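Local coordinates for protein EchA1_1 (Mycobacterium avium subsp. paratuberculosis, PDB 3R9T) that probably hydrates enoyl-CoA esters to 3-hydroxyacyl-CoA in fatty acid metabolism, as a member of the enoyl-CoA hydratase/isomerase family, at residues K65-G70 with T117-A122; I22-P27 with N31-A36; F151-Q156 with M163-T168; G142-A145 with G149-R152. All blocks are in the same frame, centred on the assembly; numbering follows the deposited sequence. Where two conformers were deposited one is given.

Contact 1. Residues K65-G70 with T117-A122. With BEZ (benzoic acid), chain E.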
loop_
_atom_site.group_PDB
_atom_site.type_symbol
_atom_site.label_atom_id
_atom_site.label_comp_id
_atom_site.label_asym_id
_atom_site.label_seq_id
_atom_site.Cartn_x
_atom_site.Cartn_y
_atom_site.Cartn_z
ATOM N N LYS B 65 1.726 -26.805 -17.479
ATOM C CA LYS B 65 2.482 -25.671 -18.023
ATOM C C LYS B 65 1.797 -24.339 -17.805
ATOM O O LYS B 65 2.482 -23.340 -17.666
ATOM C CB LYS B 65 2.770 -25.836 -19.525
ATOM C CG LYS B 65 3.685 -27.013 -19.868
ATOM C CD LYS B 65 5.160 -26.681 -19.659
ATOM C CE LYS B 65 6.078 -27.709 -20.327
ATOM N NZ LYS B 65 7.445 -27.675 -19.738
ATOM N N SER B 66 0.461 -24.317 -17.798
ATOM C CA SER B 66 -0.285 -23.052 -17.843
ATOM C C SER B 66 -1.326 -22.926 -16.743
ATOM O O SER B 66 -2.174 -23.787 -16.619
ATOM C CB SER B 66 -1.023 -22.920 -19.182
ATOM O OG SER B 66 -0.140 -22.954 -20.294
ATOM N N PHE B 67 -1.301 -21.827 -15.985
ATOM C CA PHE B 67 -2.427 -21.472 -15.107
ATOM C C PHE B 67 -3.464 -20.774 -15.986
ATOM O O PHE B 67 -4.608 -21.227 -16.118
ATOM C CB PHE B 67 -1.937 -20.579 -13.957
ATOM C CG PHE B 67 -3.040 -19.888 -13.159
ATOM C CD1 PHE B 67 -3.838 -20.595 -12.269
ATOM C CD2 PHE B 67 -3.225 -18.510 -13.264
ATOM C CE1 PHE B 67 -4.813 -19.944 -11.515
ATOM C CE2 PHE B 67 -4.198 -17.860 -12.517
ATOM C CZ PHE B 67 -4.977 -18.578 -11.636
ATOM N N CYS B 68 -3.029 -19.670 -16.583
ATOM C CA CYS B 68 -3.823 -18.930 -17.545
ATOM C C CYS B 68 -2.893 -17.988 -18.293
ATOM O O CYS B 68 -2.297 -17.090 -17.698
ATOM C CB CYS B 68 -4.940 -18.161 -16.845
ATOM S SG CYS B 68 -5.821 -17.047 -17.931
ATOM N N ALA B 69 -2.755 -18.225 -19.596
ATOM C CA ALA B 69 -1.856 -17.440 -20.449
ATOM C C ALA B 69 -2.383 -16.031 -20.725
ATOM O O ALA B 69 -1.668 -15.204 -21.302
ATOM C CB ALA B 69 -1.612 -18.174 -21.780
ATOM N N GLY B 70 -3.631 -15.777 -20.331
ATOM C CA GLY B 70 -4.270 -14.478 -20.499
ATOM C C GLY B 70 -5.605 -14.564 -21.217
ATOM O O GLY B 70 -6.200 -15.636 -21.333
ATOM N N THR B 117 -2.402 -13.118 -14.384
ATOM C CA THR B 117 -1.985 -12.281 -13.278
ATOM C C THR B 117 -3.186 -11.522 -12.695
ATOM O O THR B 117 -3.273 -11.315 -11.488
ATOM C CB THR B 117 -0.849 -11.326 -13.717
ATOM O OG1 THR B 117 0.372 -12.068 -13.787
ATOM C CG2 THR B 117 -0.640 -10.190 -12.730
ATOM N N GLU B 118 -4.125 -11.135 -13.555
ATOM C CA GLU B 118 -5.331 -10.435 -13.109
ATOM C C GLU B 118 -6.227 -11.373 -12.288
ATOM O O GLU B 118 -6.865 -10.945 -11.335
ATOM C CB GLU B 118 -6.033 -9.802 -14.304
ATOM C CG GLU B 118 -5.162 -8.708 -14.934
ATOM C CD GLU B 118 -5.750 -8.170 -16.204
ATOM O OE1 GLU B 118 -5.779 -8.937 -17.193
ATOM O OE2 GLU B 118 -6.216 -7.014 -16.196
ATOM N N LEU B 119 -6.282 -12.646 -12.645
ATOM C CA LEU B 119 -6.968 -13.623 -11.788
ATOM C C LEU B 119 -6.317 -13.720 -10.400
ATOM O O LEU B 119 -7.015 -13.810 -9.395
ATOM C CB LEU B 119 -6.980 -15.008 -12.427
ATOM C CG LEU B 119 -7.718 -15.166 -13.762
ATOM C CD1 LEU B 119 -7.577 -16.604 -14.288
ATOM C CD2 LEU B 119 -9.184 -14.749 -13.664
ATOM N N ALA B 120 -4.987 -13.708 -10.344
ATOM C CA ALA B 120 -4.245 -13.726 -9.075
ATOM C C ALA B 120 -4.571 -12.494 -8.239
ATOM O O ALA B 120 -4.871 -12.601 -7.047
ATOM C CB ALA B 120 -2.711 -13.825 -9.330
ATOM N N LEU B 121 -4.549 -11.328 -8.877
ATOM C CA LEU B 121 -4.869 -10.072 -8.199
ATOM C C LEU B 121 -6.282 -10.092 -7.626
ATOM O O LEU B 121 -6.501 -9.628 -6.525
ATOM C CB LEU B 121 -4.682 -8.896 -9.143
ATOM C CG LEU B 121 -3.273 -8.557 -9.618
ATOM C CD1 LEU B 121 -3.326 -7.583 -10.765
ATOM C CD2 LEU B 121 -2.531 -7.947 -8.449
ATOM N N ALA B 122 -7.213 -10.685 -8.352
ATOM C CA ALA B 122 -8.610 -10.738 -7.950
ATOM C C ALA B 122 -8.856 -11.773 -6.837
ATOM O O ALA B 122 -9.889 -11.744 -6.171
ATOM C CB ALA B 122 -9.461 -11.060 -9.178
HETATM C C BEZ E . -6.630 -8.218 -20.329
HETATM O O1 BEZ E . -6.970 -7.960 -19.166
HETATM O O2 BEZ E . -5.475 -8.623 -20.565
HETATM C C1 BEZ E . -7.644 -8.074 -21.415
HETATM C C2 BEZ E . -8.991 -8.081 -21.074
HETATM C C3 BEZ E . -9.954 -7.953 -22.067
HETATM C C4 BEZ E . -9.565 -7.818 -23.394
HETATM C C5 BEZ E . -8.214 -7.811 -23.734
HETATM C C6 BEZ E . -7.247 -7.944 -22.742
#
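Leu-119 meets Phe-67 and Cys-68 in a small, buried, apolar contact. Its CB approaches the edge of the Phe-67 ring, near the ring plane, with CE2 4.0 Å from Leu-119 CB. CD1 of Leu-119 touches Phe-67 CE2 as well and goes on to Cys-68. Leu-119 CD1 lies 4.0 Å from Cys-68 CB and 4.1 Å from Cys-68 SG. One leucine therefore serves both neighbours. Phe-67 CG is anti to its backbone N (chi1 167°), which carries the ring towards the helix. The sulfur of Cys-68 also accepts a weak hydrogen bond from Gly-70 N within the same loop.

The residue before Leu-119 serves the pocket. Glu-118 OE1 is 2.5 Å from O1 of the bound benzoic acid. The other carboxylate oxygen, OE2, accepts a hydrogen bond from Gly-149 N and a weak one from Ala-147 N. These bonds limit how the carboxylate can turn. Glu-138, another pocket residue, has its carboxylate close to that of Glu-118, consistent with the paired glutamates of enoyl-CoA hydratases.

Backbone bonds to Thr-111 tie Lys-65, Phe-67 and Cys-68 to the strand 111-113. The contact thus sets the loop between strand 56-61 and helix 73-77 against helix 115-122, which also packs on helix 149-156 through Leu-121 and Ala-122.

Contact 2. Residues I22-P27 with N31-A36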
loop_
_atom_site.group_PDB
_atom_site.type_symbol
_atom_site.label_atom_id
_atom_site.label_comp_id
_atom_site.label_asym_id
_atom_site.label_seq_id
_atom_site.Cartn_x
_atom_site.Cartn_y
_atom_site.Cartn_z
ATOM N N ILE B 22 -11.931 -25.198 -8.617
ATOM C CA ILE B 22 -12.326 -24.790 -9.963
ATOM C C ILE B 22 -11.111 -24.856 -10.881
ATOM O O ILE B 22 -10.103 -24.201 -10.615
ATOM C CB ILE B 22 -12.845 -23.330 -9.966
ATOM C CG1 ILE B 22 -14.023 -23.181 -9.015
ATOM C CG2 ILE B 22 -13.255 -22.885 -11.371
ATOM C CD1 ILE B 22 -14.600 -21.752 -8.950
ATOM N N THR B 23 -11.201 -25.621 -11.967
ATOM C CA THR B 23 -10.060 -25.819 -12.847
ATOM C C THR B 23 -10.377 -25.281 -14.240
ATOM O O THR B 23 -11.340 -25.732 -14.879
ATOM C CB THR B 23 -9.671 -27.316 -12.923
ATOM O OG1 THR B 23 -9.436 -27.844 -11.607
ATOM C CG2 THR B 23 -8.432 -27.504 -13.781
ATOM N N ILE B 24 -9.586 -24.318 -14.709
ATOM C CA ILE B 24 -9.748 -23.826 -16.068
ATOM C C ILE B 24 -9.333 -24.995 -16.959
ATOM O O ILE B 24 -8.293 -25.613 -16.725
ATOM C CB ILE B 24 -8.875 -22.607 -16.351
ATOM C CG1 ILE B 24 -9.241 -21.443 -15.421
ATOM C CG2 ILE B 24 -9.038 -22.173 -17.797
ATOM C CD1 ILE B 24 -8.196 -20.323 -15.417
ATOM N N ASN B 25 -10.152 -25.284 -17.966
ATOM C CA ASN B 25 -10.067 -26.529 -18.718
ATOM C C ASN B 25 -9.861 -26.307 -20.224
ATOM O O ASN B 25 -10.574 -26.887 -21.051
ATOM C CB ASN B 25 -11.343 -27.342 -18.448
ATOM C CG ASN B 25 -11.225 -28.797 -18.873
ATOM O OD1 ASN B 25 -10.156 -29.397 -18.782
ATOM N ND2 ASN B 25 -12.336 -29.373 -19.333
ATOM N N ARG B 26 -8.883 -25.473 -20.580
ATOM C CA ARG B 26 -8.479 -25.325 -21.992
ATOM C C ARG B 26 -6.973 -25.430 -22.194
ATOM O O ARG B 26 -6.350 -24.509 -22.732
ATOM C CB ARG B 26 -8.950 -23.994 -22.564
ATOM C CG ARG B 26 -10.438 -23.805 -22.595
ATOM C CD ARG B 26 -10.731 -22.483 -23.235
ATOM N NE ARG B 26 -10.462 -22.497 -24.675
ATOM C CZ ARG B 26 -9.963 -21.475 -25.371
ATOM N NH1 ARG B 26 -9.630 -20.335 -24.775
ATOM N NH2 ARG B 26 -9.778 -21.598 -26.683
ATOM N N PRO B 27 -6.377 -26.559 -21.783
ATOM C CA PRO B 27 -4.928 -26.641 -21.886
ATOM C C PRO B 27 -4.426 -26.561 -23.328
ATOM O O PRO B 27 -3.355 -26.006 -23.553
ATOM C CB PRO B 27 -4.595 -27.991 -21.238
ATOM C CG PRO B 27 -5.844 -28.784 -21.305
ATOM C CD PRO B 27 -6.979 -27.803 -21.278
ATOM N N ASN B 31 -4.969 -22.434 -21.444
ATOM C CA ASN B 31 -5.965 -22.044 -20.461
ATOM C C ASN B 31 -6.328 -20.571 -20.570
ATOM O O ASN B 31 -6.655 -19.933 -19.571
ATOM C CB ASN B 31 -5.504 -22.436 -19.045
ATOM C CG ASN B 31 -5.564 -23.944 -18.810
ATOM O OD1 ASN B 31 -6.503 -24.616 -19.244
ATOM N ND2 ASN B 31 -4.565 -24.476 -18.121
ATOM N N ALA B 32 -6.295 -20.049 -21.796
ATOM C CA ALA B 32 -6.704 -18.679 -22.069
ATOM C C ALA B 32 -8.198 -18.515 -21.827
ATOM O O ALA B 32 -8.989 -19.442 -22.020
ATOM C CB ALA B 32 -6.331 -18.270 -23.506
ATOM N N ILE B 33 -8.574 -17.321 -21.393
ATOM C CA ILE B 33 -9.961 -17.039 -21.044
ATOM C C ILE B 33 -10.800 -16.700 -22.260
ATOM O O ILE B 33 -10.479 -15.787 -23.019
ATOM C CB ILE B 33 -10.086 -15.869 -20.067
ATOM C CG1 ILE B 33 -9.258 -16.133 -18.817
ATOM C CG2 ILE B 33 -11.555 -15.658 -19.660
ATOM C CD1 ILE B 33 -9.589 -17.450 -18.107
ATOM N N ASN B 34 -11.896 -17.435 -22.411
ATOM C CA ASN B 34 -12.975 -17.055 -23.308
ATOM C C ASN B 34 -14.323 -17.157 -22.571
ATOM O O ASN B 34 -14.381 -17.506 -21.379
ATOM C CB ASN B 34 -12.961 -17.947 -24.562
ATOM C CG ASN B 34 -13.292 -19.402 -24.258
ATOM O OD1 ASN B 34 -13.669 -19.751 -23.142
ATOM N ND2 ASN B 34 -13.146 -20.262 -25.261
ATOM N N ALA B 35 -15.408 -16.874 -23.289
ATOM C CA ALA B 35 -16.756 -16.937 -22.703
ATOM C C ALA B 35 -17.110 -18.286 -22.047
ATOM O O ALA B 35 -17.787 -18.310 -21.021
ATOM C CB ALA B 35 -17.807 -16.562 -23.749
ATOM N N ALA B 36 -16.666 -19.395 -22.638
ATOM C CA ALA B 36 -16.922 -20.727 -22.079
ATOM C C ALA B 36 -16.246 -20.930 -20.704
ATOM O O ALA B 36 -16.835 -21.503 -19.783
ATOM C CB ALA B 36 -16.472 -21.811 -23.064
#
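Arg-26 and Asn-31 bond across a tight, largely polar turn between the end of strand 19-24 and the start of helix 35-50. Asn-31 OD1 accepts from Arg-26 N at 2.9 Å, with the donor almost in line with the side-chain C=O (164°). Asn-31 N returns a bond to Arg-26 O at 2.8 Å. Asn-31 ND2 is held by Ser-66 O and Ala-62 O, which fixes the amide at its other end. The buried carbonyl oxygen of Asn-31 has no polar partner.

The Arg-26 chain bends at chi3 (71°), which brings the guanidinium to Ala-32 and Asn-34. Its NH1 donates to Ala-32 O at 3.0 Å, with that oxygen near the guanidinium plane. NH1 also forms a salt bridge with Asp-72. Asn-34 ND2 lies over the centre of one guanidinium face, 3.4 Å from Arg-26 CZ, and the two flat groups are only 13° from parallel. Asn-34 OD1 caps Val-37 N, so this residue is the N-cap of the helix.

On the inner side, Ile-24 CG2 packs 3.8 Å from Asn-31 CB, and Ile-24 CD1 meets Ile-33 CD1 more loosely. This is the first connection of a beta-alpha-beta crossover, leading from strand 19-24 through helix 35-50 to the parallel strand 56-61 in the crotonase fold.

Contact 3. Residues F151-Q156 with M163-T168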
loop_
_atom_site.group_PDB
_atom_site.type_symbol
_atom_site.label_atom_id
_atom_site.label_comp_id
_atom_site.label_asym_id
_atom_site.label_seq_id
_atom_site.Cartn_x
_atom_site.Cartn_y
_atom_site.Cartn_z
ATOM N N PHE B 151 -5.404 -0.979 -12.343
ATOM C CA PHE B 151 -5.576 -0.324 -11.058
ATOM C C PHE B 151 -5.329 -1.196 -9.827
ATOM O O PHE B 151 -5.166 -0.648 -8.736
ATOM C CB PHE B 151 -6.941 0.366 -10.973
ATOM C CG PHE B 151 -8.123 -0.570 -10.950
ATOM C CD1 PHE B 151 -8.815 -0.870 -12.120
ATOM C CD2 PHE B 151 -8.582 -1.096 -9.739
ATOM C CE1 PHE B 151 -9.924 -1.716 -12.087
ATOM C CE2 PHE B 151 -9.701 -1.924 -9.692
ATOM C CZ PHE B 151 -10.374 -2.226 -10.853
ATOM N N ARG B 152 -5.292 -2.523 -9.960
ATOM C CA ARG B 152 -5.005 -3.350 -8.792
ATOM C C ARG B 152 -3.527 -3.594 -8.596
ATOM O O ARG B 152 -3.127 -3.879 -7.473
ATOM C CB ARG B 152 -5.719 -4.701 -8.850
ATOM C CG ARG B 152 -7.213 -4.566 -8.689
ATOM C CD ARG B 152 -7.948 -5.868 -8.906
ATOM N NE ARG B 152 -9.342 -5.767 -8.446
ATOM C CZ ARG B 152 -10.333 -6.581 -8.830
ATOM N NH1 ARG B 152 -10.125 -7.570 -9.697
ATOM N NH2 ARG B 152 -11.558 -6.400 -8.352
ATOM N N ILE B 153 -2.716 -3.490 -9.653
ATOM C CA ILE B 153 -1.312 -3.882 -9.518
ATOM C C ILE B 153 -0.612 -2.959 -8.500
ATOM O O ILE B 153 0.126 -3.448 -7.618
ATOM C CB ILE B 153 -0.551 -3.985 -10.877
ATOM C CG1 ILE B 153 0.795 -4.690 -10.678
ATOM C CG2 ILE B 153 -0.379 -2.645 -11.506
ATOM C CD1 ILE B 153 0.674 -6.144 -10.353
ATOM N N ALA B 154 -0.903 -1.661 -8.550
ATOM C CA ALA B 154 -0.277 -0.733 -7.617
ATOM C C ALA B 154 -0.916 -0.751 -6.241
ATOM O O ALA B 154 -0.382 -0.153 -5.305
ATOM C CB ALA B 154 -0.261 0.694 -8.174
ATOM N N GLU B 155 -2.050 -1.420 -6.124
ATOM C CA GLU B 155 -2.678 -1.654 -4.822
ATOM C C GLU B 155 -2.058 -2.821 -4.049
ATOM O O GLU B 155 -2.205 -2.908 -2.823
ATOM C CB GLU B 155 -4.154 -1.916 -5.023
ATOM C CG GLU B 155 -4.890 -0.674 -5.449
ATOM C CD GLU B 155 -6.357 -0.885 -5.757
ATOM O OE1 GLU B 155 -6.810 -2.050 -5.830
ATOM O OE2 GLU B 155 -7.058 0.141 -5.963
ATOM N N GLN B 156 -1.379 -3.710 -4.762
ATOM C CA GLN B 156 -0.885 -4.946 -4.163
ATOM C C GLN B 156 0.623 -5.124 -4.186
ATOM O O GLN B 156 1.134 -6.048 -3.566
ATOM C CB GLN B 156 -1.571 -6.129 -4.819
ATOM C CG GLN B 156 -3.077 -6.013 -4.728
ATOM C CD GLN B 156 -3.803 -7.260 -5.155
ATOM O OE1 GLN B 156 -3.238 -8.357 -5.136
ATOM N NE2 GLN B 156 -5.066 -7.109 -5.554
ATOM N N MET B 163 4.457 0.032 -11.096
ATOM C CA MET B 163 4.516 0.876 -12.281
ATOM C C MET B 163 5.525 0.324 -13.290
ATOM O O MET B 163 5.283 0.366 -14.485
ATOM C CB MET B 163 4.855 2.324 -11.918
ATOM C CG MET B 163 4.564 3.307 -13.045
ATOM S SD MET B 163 2.804 3.433 -13.457
ATOM C CE MET B 163 2.083 3.057 -11.845
ATOM N N ARG B 164 6.651 -0.207 -12.825
ATOM C CA ARG B 164 7.621 -0.773 -13.774
ATOM C C ARG B 164 6.994 -1.956 -14.521
ATOM O O ARG B 164 7.104 -2.087 -15.739
ATOM C CB ARG B 164 8.913 -1.230 -13.080
ATOM C CG ARG B 164 10.016 -1.517 -14.110
ATOM C CD ARG B 164 11.199 -2.242 -13.541
ATOM N NE ARG B 164 12.234 -2.360 -14.571
ATOM C CZ ARG B 164 12.207 -3.196 -15.620
ATOM N NH1 ARG B 164 11.215 -4.069 -15.802
ATOM N NH2 ARG B 164 13.212 -3.175 -16.498
ATOM N N LEU B 165 6.328 -2.828 -13.779
ATOM C CA LEU B 165 5.670 -3.979 -14.374
ATOM C C LEU B 165 4.589 -3.542 -15.392
ATOM O O LEU B 165 4.482 -4.096 -16.495
ATOM C CB LEU B 165 5.119 -4.841 -13.229
ATOM C CG LEU B 165 4.461 -6.190 -13.487
ATOM C CD1 LEU B 165 4.444 -7.042 -12.222
ATOM C CD2 LEU B 165 3.059 -5.962 -13.975
ATOM N N LEU B 166 3.812 -2.537 -15.025
ATOM C CA LEU B 166 2.684 -2.092 -15.838
ATOM C C LEU B 166 3.168 -1.444 -17.132
ATOM O O LEU B 166 2.620 -1.718 -18.196
ATOM C CB LEU B 166 1.849 -1.095 -15.036
ATOM C CG LEU B 166 0.594 -0.524 -15.688
ATOM C CD1 LEU B 166 -0.385 -1.661 -15.992
ATOM C CD2 LEU B 166 -0.071 0.550 -14.822
ATOM N N LEU B 167 4.181 -0.584 -17.030
ATOM C CA LEU B 167 4.637 0.212 -18.175
ATOM C C LEU B 167 5.628 -0.514 -19.083
ATOM O O LEU B 167 5.651 -0.240 -20.285
ATOM C CB LEU B 167 5.225 1.544 -17.695
ATOM C CG LEU B 167 4.272 2.405 -16.858
ATOM C CD1 LEU B 167 4.921 3.745 -16.545
ATOM C CD2 LEU B 167 2.922 2.611 -17.541
ATOM N N THR B 168 6.455 -1.413 -18.531
ATOM C CA THR B 168 7.373 -2.199 -19.364
ATOM C C THR B 168 6.692 -3.423 -19.978
ATOM O O THR B 168 7.059 -3.848 -21.075
ATOM C CB THR B 168 8.646 -2.685 -18.621
ATOM O OG1 THR B 168 8.297 -3.668 -17.635
ATOM C CG2 THR B 168 9.381 -1.536 -17.954
#
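Ile-153 faces Leu-165 and Leu-166 across two neighbouring helices. The touching is wholly apolar. Ile-153 CG1 lies 4.2 Å from Leu-165 CD2, the side chains passing at a slant. Leu-165 was deposited in two conformers, so this touch holds for one of them. On the other branch, Ile-153 CG2 is 4.5 Å from Leu-166 CB, a loose approach. CG1 of Ile-153 is anti to the backbone N (chi1 -167°), which splits its two branches between the leucines. The nearest CA atoms, of Ile-153 and Leu-166, are 7.7 Å apart.

Polar bonds run within each helix. Thr-168 OG1 donates to Arg-164 O at 2.7 Å. Thr-168 N reaches the same oxygen from the opposite face of the carbonyl plane. Helix 149-156 is kinked where the regular bonding of Ala-154 N and Glu-155 N to the turn before is interrupted; Glu-155 N keeps a weak bond to Arg-152 O.

The polar ends find partners beyond the two helices. Arg-164 pairs with Glu-170, and Arg-152 with Asp-229. Leu-167 O accepts from Asn-206 of the third subunit, and Gln-156 OE1 from Lys-160 of the second. Helix 149-156 packs on both helix 159-168 and helix 115-122; Ile-153 touches Leu-121 of the latter, while Phe-151 touches helix 230-243.

Contact 4. Residues G142-A145 with G149-R152. With BEZ (benzoic acid), chain E.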
loop_
_atom_site.group_PDB
_atom_site.type_symbol
_atom_site.label_atom_id
_atom_site.label_comp_id
_atom_site.label_asym_id
_atom_site.label_seq_id
_atom_site.Cartn_x
_atom_site.Cartn_y
_atom_site.Cartn_z
ATOM N N GLY B 142 -0.933 -3.247 -27.720
ATOM C CA GLY B 142 -1.809 -2.112 -28.035
ATOM C C GLY B 142 -3.107 -2.030 -27.247
ATOM O O GLY B 142 -3.938 -1.142 -27.490
ATOM N N LEU B 143 -3.242 -2.925 -26.269
ATOM C CA LEU B 143 -4.368 -2.966 -25.347
ATOM C C LEU B 143 -3.867 -2.631 -23.941
ATOM O O LEU B 143 -2.788 -2.076 -23.786
ATOM C CB LEU B 143 -4.964 -4.371 -25.339
ATOM N N ILE B 144 -4.651 -2.974 -22.925
ATOM C CA ILE B 144 -4.248 -2.764 -21.525
ATOM C C ILE B 144 -4.782 -3.908 -20.684
ATOM O O ILE B 144 -5.587 -4.702 -21.165
ATOM C CB ILE B 144 -4.757 -1.420 -20.916
ATOM C CG1 ILE B 144 -6.292 -1.298 -21.002
ATOM C CG2 ILE B 144 -4.012 -0.189 -21.531
ATOM C CD1 ILE B 144 -6.853 -0.084 -20.274
ATOM N N ALA B 145 -4.304 -3.990 -19.439
ATOM C CA ALA B 145 -4.800 -4.957 -18.465
ATOM C C ALA B 145 -6.174 -4.502 -17.996
ATOM O O ALA B 145 -6.317 -3.894 -16.932
ATOM C CB ALA B 145 -3.813 -5.096 -17.277
ATOM N N GLY B 149 -6.140 -5.253 -13.847
ATOM C CA GLY B 149 -4.699 -5.218 -13.568
ATOM C C GLY B 149 -4.159 -3.795 -13.470
ATOM O O GLY B 149 -3.299 -3.492 -12.646
ATOM N N VAL B 150 -4.664 -2.904 -14.308
ATOM C CA VAL B 150 -4.116 -1.539 -14.353
ATOM C C VAL B 150 -4.281 -0.792 -13.030
ATOM O O VAL B 150 -3.384 -0.045 -12.636
ATOM C CB VAL B 150 -4.710 -0.679 -15.499
ATOM C CG1 VAL B 150 -4.088 0.727 -15.481
ATOM C CG2 VAL B 150 -4.483 -1.332 -16.851
ATOM N N PHE B 151 -5.404 -0.979 -12.343
ATOM C CA PHE B 151 -5.576 -0.324 -11.058
ATOM C C PHE B 151 -5.329 -1.196 -9.827
ATOM O O PHE B 151 -5.166 -0.648 -8.736
ATOM C CB PHE B 151 -6.941 0.366 -10.973
ATOM C CG PHE B 151 -8.123 -0.570 -10.950
ATOM C CD1 PHE B 151 -8.815 -0.870 -12.120
ATOM C CD2 PHE B 151 -8.582 -1.096 -9.739
ATOM C CE1 PHE B 151 -9.924 -1.716 -12.087
ATOM C CE2 PHE B 151 -9.701 -1.924 -9.692
ATOM C CZ PHE B 151 -10.374 -2.226 -10.853
ATOM N N ARG B 152 -5.292 -2.523 -9.960
ATOM C CA ARG B 152 -5.005 -3.350 -8.792
ATOM C C ARG B 152 -3.527 -3.594 -8.596
ATOM O O ARG B 152 -3.127 -3.879 -7.473
ATOM C CB ARG B 152 -5.719 -4.701 -8.850
ATOM C CG ARG B 152 -7.213 -4.566 -8.689
ATOM C CD ARG B 152 -7.948 -5.868 -8.906
ATOM N NE ARG B 152 -9.342 -5.767 -8.446
ATOM C CZ ARG B 152 -10.333 -6.581 -8.830
ATOM N NH1 ARG B 152 -10.125 -7.570 -9.697
ATOM N NH2 ARG B 152 -11.558 -6.400 -8.352
HETATM C C BEZ E . -6.630 -8.218 -20.329
HETATM O O1 BEZ E . -6.970 -7.960 -19.166
HETATM O O2 BEZ E . -5.475 -8.623 -20.565
HETATM C C1 BEZ E . -7.644 -8.074 -21.415
HETATM C C2 BEZ E . -8.991 -8.081 -21.074
HETATM C C3 BEZ E . -9.954 -7.953 -22.067
HETATM C C4 BEZ E . -9.565 -7.818 -23.394
HETATM C C5 BEZ E . -8.214 -7.811 -23.734
HETATM C C6 BEZ E . -7.247 -7.944 -22.742
#
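Ala-145 and Val-150 form the tight half of this buried contact. Val-150 N donates to Ala-145 O at 3.3 Å, with an N-H...O angle of 153°. The bond lies in the carbonyl plane and uses a lone pair. The side chain of Val-150 crowds the same oxygen, with CG2 3.2 Å from Ala-145 O. Val-150 CG2 also lies 3.8 Å from Ala-145 CB. CG1 of Val-150 is anti to the backbone N (chi1 180°), and this leaves CG2 as the branch turned to the loop. Gly-149 has no side chain, and Ala-145 CB sits 3.8 Å from Gly-149 CA. The loop can therefore lie close against the first turn of the helix.

Packing is looser towards Gly-142. Ile-144 CB only reaches Val-150 CG2 at 4.1 Å. The Ile-144 side chain also touches Met-240 and Leu-243 of helix 230-243, and Ser-214 of the third subunit. Leu-143 is partly exposed, and its side chain is not modelled beyond CB. Its carbonyl oxygen accepts a bond from Ser-210 of the third subunit.

The loop also borders the ligand. Ala-145 C is 3.7 Å from benzoic acid O1, and Ile-144 O is 3.8 Å from C of the benzoic acid, its carboxyl carbon. Ala-147 N, further along, donates a hydrogen bond to the ligand. The loop lines the benzoic acid pocket of this crotonase-fold protein, and the start of the helix backs it.

Overall arrangement
Contacts 1 and 4 approach the benzoic acid through different segments, and their centres are 14 Å apart. Leu-121 CD1 also packs 3.9 Å from Gly-149 CA, so helix 115-122 joins the two directly. Contact 2 does not touch the ligand; its centre is about 10 Å from that of contact 1. A probable hydrogen bond, Ile-33 N to Gly-70 O at 2.9 Å, links them. The Ile-33 side chain is about 8 Å from the ligand. Contacts 3 and 4 share Phe-151 and Arg-152, have centres 8 Å apart, and both meet the third subunit. Contacts 2 and 3 lie on opposite sides of the chain's centre, with centres 25 Å apart.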